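Local coordinates for protein gamma-glutamyl-gamma-aminobutyraldehyde dehydrogenase (Burkholderia cenocepacia, PDB 4LIH) that probably oxidises aldehydes such as gamma-glutamyl-gamma-aminobutyraldehyde to the corresponding acids, with NAD(P)+ as electron acceptor, at residues 181-194 and 483-495. Sequence-based numbering, arbitrary orientation.
Sequences MAAWKFGPALAAGN and RDKSLHALEKYTE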
loop_
_atom_site.group_PDB
_atom_site.type_symbol
_atom_site.label_atom_id
_atom_site.label_comp_id
_atom_site.label_asym_id
_atom_site.label_seq_id
_atom_site.Cartn_x
_atom_site.Cartn_y
_atom_site.Cartn_z
ATOM N N MET A 181 -8.042 -17.656 -20.412
ATOM C CA MET A 181 -8.592 -17.949 -19.073
ATOM C C MET A 181 -7.694 -18.869 -18.303
ATOM O O MET A 181 -7.493 -18.687 -17.105
ATOM C CB MET A 181 -10.017 -18.527 -19.113
ATOM C CG MET A 181 -11.086 -17.502 -19.501
ATOM S SD MET A 181 -11.170 -15.909 -18.629
ATOM C CE MET A 181 -11.028 -16.494 -16.897
ATOM N N ALA A 182 -7.127 -19.862 -18.976
ATOM C CA ALA A 182 -6.136 -20.757 -18.343
ATOM C C ALA A 182 -5.028 -19.926 -17.699
ATOM O O ALA A 182 -4.742 -20.052 -16.498
ATOM C CB ALA A 182 -5.588 -21.781 -19.351
ATOM N N ALA A 183 -4.422 -19.053 -18.490
ATOM C CA ALA A 183 -3.316 -18.221 -18.027
ATOM C C ALA A 183 -3.736 -17.257 -16.894
ATOM O O ALA A 183 -2.957 -16.966 -16.009
ATOM C CB ALA A 183 -2.776 -17.435 -19.184
ATOM N N TRP A 184 -4.970 -16.745 -16.932
ATOM C CA TRP A 184 -5.477 -15.885 -15.820
ATOM C C TRP A 184 -5.480 -16.635 -14.474
ATOM O O TRP A 184 -5.328 -16.024 -13.413
ATOM C CB TRP A 184 -6.910 -15.389 -16.108
ATOM C CG TRP A 184 -6.960 -14.232 -17.027
ATOM C CD1 TRP A 184 -5.959 -13.802 -17.852
ATOM C CD2 TRP A 184 -8.059 -13.340 -17.238
ATOM N NE1 TRP A 184 -6.379 -12.712 -18.580
ATOM C CE2 TRP A 184 -7.655 -12.397 -18.207
ATOM C CE3 TRP A 184 -9.362 -13.264 -16.720
ATOM C CZ2 TRP A 184 -8.500 -11.365 -18.672
ATOM C CZ3 TRP A 184 -10.198 -12.208 -17.154
ATOM C CH2 TRP A 184 -9.755 -11.295 -18.135
ATOM N N LYS A 185 -5.691 -17.947 -14.532
ATOM C CA LYS A 185 -5.499 -18.812 -13.361
ATOM C C LYS A 185 -4.032 -19.146 -13.106
ATOM O O LYS A 185 -3.518 -18.881 -12.024
ATOM C CB LYS A 185 -6.288 -20.120 -13.449
ATOM C CG LYS A 185 -7.770 -20.021 -13.807
ATOM C CD LYS A 185 -8.557 -19.013 -13.021
ATOM C CE LYS A 185 -10.005 -19.092 -13.455
ATOM N NZ LYS A 185 -10.809 -17.971 -12.908
ATOM N N PHE A 186 -3.334 -19.736 -14.070
ATOM C CA PHE A 186 -1.999 -20.271 -13.759
ATOM C C PHE A 186 -0.894 -19.209 -13.632
ATOM O O PHE A 186 0.135 -19.463 -13.012
ATOM C CB PHE A 186 -1.599 -21.423 -14.712
ATOM C CG PHE A 186 -1.403 -21.043 -16.163
ATOM C CD1 PHE A 186 -0.397 -20.164 -16.562
ATOM C CD2 PHE A 186 -2.143 -21.672 -17.159
ATOM C CE1 PHE A 186 -0.215 -19.874 -17.895
ATOM C CE2 PHE A 186 -1.952 -21.385 -18.494
ATOM C CZ PHE A 186 -0.978 -20.499 -18.873
ATOM N N GLY A 187 -1.065 -18.088 -14.294
ATOM C CA GLY A 187 -0.130 -16.943 -14.173
ATOM C C GLY A 187 0.056 -16.510 -12.738
ATOM O O GLY A 187 1.146 -16.643 -12.164
ATOM N N PRO A 188 -1.030 -16.073 -12.100
ATOM C CA PRO A 188 -0.838 -15.732 -10.669
ATOM C C PRO A 188 -0.576 -16.933 -9.738
ATOM O O PRO A 188 0.205 -16.829 -8.783
ATOM C CB PRO A 188 -2.160 -15.075 -10.304
ATOM C CG PRO A 188 -3.151 -15.498 -11.351
ATOM C CD PRO A 188 -2.340 -15.628 -12.619
ATOM N N ALA A 189 -1.271 -18.058 -9.956
ATOM C CA ALA A 189 -1.076 -19.190 -9.032
ATOM C C ALA A 189 0.402 -19.621 -9.011
ATOM O O ALA A 189 0.931 -19.897 -7.946
ATOM C CB ALA A 189 -1.982 -20.375 -9.373
ATOM N N LEU A 190 1.038 -19.701 -10.182
ATOM C CA LEU A 190 2.419 -20.208 -10.268
ATOM C C LEU A 190 3.385 -19.166 -9.762
ATOM O O LEU A 190 4.378 -19.488 -9.170
ATOM C CB LEU A 190 2.797 -20.591 -11.695
ATOM C CG LEU A 190 2.143 -21.879 -12.170
ATOM C CD1 LEU A 190 2.283 -21.977 -13.669
ATOM C CD2 LEU A 190 2.711 -23.121 -11.446
ATOM N N ALA A 191 3.075 -17.897 -9.992
ATOM C CA ALA A 191 3.996 -16.847 -9.569
ATOM C C ALA A 191 4.132 -16.908 -8.061
ATOM O O ALA A 191 5.218 -16.698 -7.520
ATOM C CB ALA A 191 3.468 -15.515 -10.035
ATOM N N ALA A 192 3.008 -17.192 -7.379
ATOM C CA ALA A 192 2.975 -17.283 -5.915
ATOM C C ALA A 192 3.760 -18.520 -5.362
ATOM O O ALA A 192 4.130 -18.597 -4.185
ATOM C CB ALA A 192 1.530 -17.263 -5.464
ATOM N N GLY A 193 4.083 -19.489 -6.222
ATOM C CA GLY A 193 4.834 -20.665 -5.721
ATOM C C GLY A 193 3.987 -21.923 -5.653
ATOM O O GLY A 193 4.506 -23.015 -5.401
ATOM N N ASN A 194 2.707 -21.816 -5.969
ATOM C CA ASN A 194 1.862 -23.017 -6.032
ATOM C C ASN A 194 2.177 -24.022 -7.145
ATOM O O ASN A 194 2.766 -23.689 -8.180
ATOM C CB ASN A 194 0.405 -22.628 -6.109
ATOM C CG ASN A 194 0.005 -21.693 -5.015
ATOM O OD1 ASN A 194 -0.150 -22.098 -3.861
ATOM N ND2 ASN A 194 -0.197 -20.423 -5.366
ATOM N N ARG A 483 -11.380 -12.140 -7.750
ATOM C CA ARG A 483 -11.014 -11.436 -8.923
ATOM C C ARG A 483 -9.830 -12.144 -9.646
ATOM O O ARG A 483 -8.878 -12.640 -9.046
ATOM C CB ARG A 483 -10.652 -10.004 -8.569
ATOM C CG ARG A 483 -11.733 -9.216 -7.819
ATOM C CD ARG A 483 -12.809 -8.913 -8.809
ATOM N NE ARG A 483 -13.898 -8.101 -8.323
ATOM C CZ ARG A 483 -15.010 -8.566 -7.790
ATOM N NH1 ARG A 483 -15.195 -9.856 -7.610
ATOM N NH2 ARG A 483 -15.950 -7.712 -7.470
ATOM N N ASP A 484 -9.877 -12.101 -10.960
ATOM C CA ASP A 484 -8.760 -12.342 -11.834
ATOM C C ASP A 484 -8.093 -11.038 -12.282
ATOM O O ASP A 484 -8.704 -9.948 -12.189
ATOM C CB ASP A 484 -9.237 -13.173 -13.038
ATOM C CG ASP A 484 -9.515 -14.667 -12.703
ATOM O OD1 ASP A 484 -9.247 -15.192 -11.600
ATOM O OD2 ASP A 484 -10.040 -15.363 -13.621
ATOM N N LYS A 485 -6.818 -11.147 -12.727
ATOM C CA LYS A 485 -5.977 -9.991 -13.006
ATOM C C LYS A 485 -5.694 -9.165 -11.717
ATOM O O LYS A 485 -6.404 -9.303 -10.697
ATOM C CB LYS A 485 -6.577 -9.091 -14.107
ATOM C CG LYS A 485 -7.058 -9.810 -15.374
ATOM C CD LYS A 485 -7.160 -8.860 -16.580
ATOM C CE LYS A 485 -8.205 -7.784 -16.410
ATOM N NZ LYS A 485 -8.184 -6.868 -17.564
ATOM N N SER A 486 -4.662 -8.333 -11.776
ATOM C CA SER A 486 -4.228 -7.415 -10.729
ATOM C C SER A 486 -3.614 -8.202 -9.609
ATOM O O SER A 486 -3.709 -9.442 -9.584
ATOM C CB SER A 486 -5.390 -6.590 -10.167
ATOM O OG SER A 486 -6.100 -7.280 -9.164
ATOM N N LEU A 487 -2.998 -7.485 -8.686
ATOM C CA LEU A 487 -2.351 -8.117 -7.533
ATOM C C LEU A 487 -3.365 -8.841 -6.671
ATOM O O LEU A 487 -3.016 -9.806 -6.010
ATOM C CB LEU A 487 -1.582 -7.116 -6.680
ATOM C CG LEU A 487 -0.393 -6.475 -7.394
ATOM C CD1 LEU A 487 0.137 -5.391 -6.462
ATOM C CD2 LEU A 487 0.662 -7.494 -7.688
ATOM N N HIS A 488 -4.616 -8.385 -6.731
ATOM C CA HIS A 488 -5.734 -8.974 -5.990
ATOM C C HIS A 488 -6.003 -10.411 -6.418
ATOM O O HIS A 488 -6.570 -11.149 -5.672
ATOM C CB HIS A 488 -7.013 -8.150 -6.211
ATOM C CG HIS A 488 -6.905 -6.765 -5.664
ATOM N ND1 HIS A 488 -6.888 -6.508 -4.318
ATOM C CD2 HIS A 488 -6.669 -5.583 -6.272
ATOM C CE1 HIS A 488 -6.691 -5.214 -4.121
ATOM N NE2 HIS A 488 -6.530 -4.638 -5.292
ATOM N N ALA A 489 -5.578 -10.784 -7.611
ATOM C CA ALA A 489 -5.688 -12.187 -8.074
ATOM C C ALA A 489 -4.896 -13.151 -7.178
ATOM O O ALA A 489 -5.290 -14.305 -6.985
ATOM C CB ALA A 489 -5.254 -12.303 -9.528
ATOM N N LEU A 490 -3.793 -12.667 -6.615
ATOM C CA LEU A 490 -2.887 -13.497 -5.799
ATOM C C LEU A 490 -3.497 -13.928 -4.460
ATOM O O LEU A 490 -3.086 -14.930 -3.868
ATOM C CB LEU A 490 -1.572 -12.751 -5.543
ATOM C CG LEU A 490 -0.798 -12.455 -6.823
ATOM C CD1 LEU A 490 0.140 -11.279 -6.650
ATOM C CD2 LEU A 490 -0.043 -13.689 -7.296
ATOM N N GLU A 491 -4.483 -13.188 -3.989
ATOM C CA GLU A 491 -5.145 -13.500 -2.720
ATOM C C GLU A 491 -5.849 -14.855 -2.807
ATOM O O GLU A 491 -5.983 -15.570 -1.804
ATOM C CB GLU A 491 -6.129 -12.385 -2.321
ATOM C CG GLU A 491 -5.621 -10.939 -2.545
ATOM C CD GLU A 491 -6.682 -9.841 -2.292
ATOM O OE1 GLU A 491 -7.832 -10.168 -1.967
ATOM O OE2 GLU A 491 -6.390 -8.623 -2.422
ATOM N N LYS A 492 -6.264 -15.234 -4.008
ATOM C CA LYS A 492 -6.965 -16.504 -4.199
ATOM C C LYS A 492 -6.062 -17.713 -4.023
ATOM O O LYS A 492 -6.560 -18.817 -3.829
ATOM C CB LYS A 492 -7.604 -16.547 -5.588
ATOM C CG LYS A 492 -8.495 -15.361 -5.880
ATOM C CD LYS A 492 -9.354 -15.586 -7.093
ATOM C CE LYS A 492 -8.543 -16.028 -8.311
ATOM N NZ LYS A 492 -7.430 -15.101 -8.587
ATOM N N TYR A 493 -4.742 -17.493 -4.064
ATOM C CA TYR A 493 -3.735 -18.568 -4.185
ATOM C C TYR A 493 -2.695 -18.503 -3.064
ATOM O O TYR A 493 -1.650 -19.227 -3.132
ATOM C CB TYR A 493 -3.036 -18.416 -5.539
ATOM C CG TYR A 493 -3.982 -18.457 -6.727
ATOM C CD1 TYR A 493 -4.839 -19.542 -6.925
ATOM C CD2 TYR A 493 -4.035 -17.414 -7.632
ATOM C CE1 TYR A 493 -5.709 -19.583 -8.002
ATOM C CE2 TYR A 493 -4.936 -17.424 -8.673
ATOM C CZ TYR A 493 -5.754 -18.517 -8.875
ATOM O OH TYR A 493 -6.628 -18.552 -9.917
ATOM N N THR A 494 -2.933 -17.597 -2.090
ATOM C CA THR A 494 -2.076 -17.408 -0.924
ATOM C C THR A 494 -2.911 -17.382 0.355
ATOM O O THR A 494 -4.118 -17.145 0.308
ATOM C CB THR A 494 -1.256 -16.083 -0.994
ATOM O OG1 THR A 494 -2.140 -14.976 -1.105
ATOM C CG2 THR A 494 -0.377 -16.059 -2.207
ATOM N N GLU A 495 -2.242 -17.606 1.487
ATOM C CA GLU A 495 -2.771 -17.347 2.807
ATOM C C GLU A 495 -1.965 -16.248 3.477
ATOM O O GLU A 495 -0.753 -16.132 3.279
ATOM C CB GLU A 495 -2.687 -18.576 3.686
ATOM C CG GLU A 495 -3.376 -19.792 3.106
ATOM C CD GLU A 495 -4.876 -19.774 3.316
ATOM O OE1 GLU A 495 -5.515 -20.739 2.819
ATOM O OE2 GLU A 495 -5.434 -18.839 3.989
HETATM O O HOH W 1 -5.255 -13.187 -13.733
HETATM O O HOH W 2 -6.904 -16.017 -11.190
#
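Tyr493 lies flat against helix 178-191, the methyl of Ala189 pressed over the centre of one ring face (CB to the ring centroid 3.8 Å, 10° off the normal) and CB of its own neighbour Lys492 over the other. Pro188 meets the ring obliquely, its CG 3.8 Å from Tyr493 CE2, and turns its CB to Ala489 and to CD2 of Leu490. One turn further on, Ala192 CB touches that same leucine methyl and CG2 of Thr494. Toward the helix start, Lys485 lays its aliphatic chain over the six-membered ring of Trp184, a CH-pi contact with CG 3.9 Å from the centroid; the lysine's amino group goes on to Asp468 O.

Polar groups close both ends. Lys185, bent at chi2 (-49°), brings NZ onto the syn lone pair of Asp484 OD2 in a 2.8 Å salt bridge, while Lys492 makes a longer one to OD1, completing a three-residue network. A water accepting from Tyr493 OH and Lys492 NZ donates to Trp184 O and Asp484 OD1, fixing the phenol edge. At the other end, Asn194 ND2 spends both hydrogens in its amide plane, on Ala189 O and, at 2.9 Å, on Tyr493 O, while its OD1 accepts from Gly167 N of strand 157-172.

Gly193, with positive phi, forms a Schellman motif just after the helix. Segment 483-495 thus brings the C-terminal return of the chain, leading into strand 494-502 paired with 157-172 as in the family's oligomerisation arm, along one face of a helix of the probable NAD(P)-binding domain, with Asp484 close to the predicted active-site Glu274.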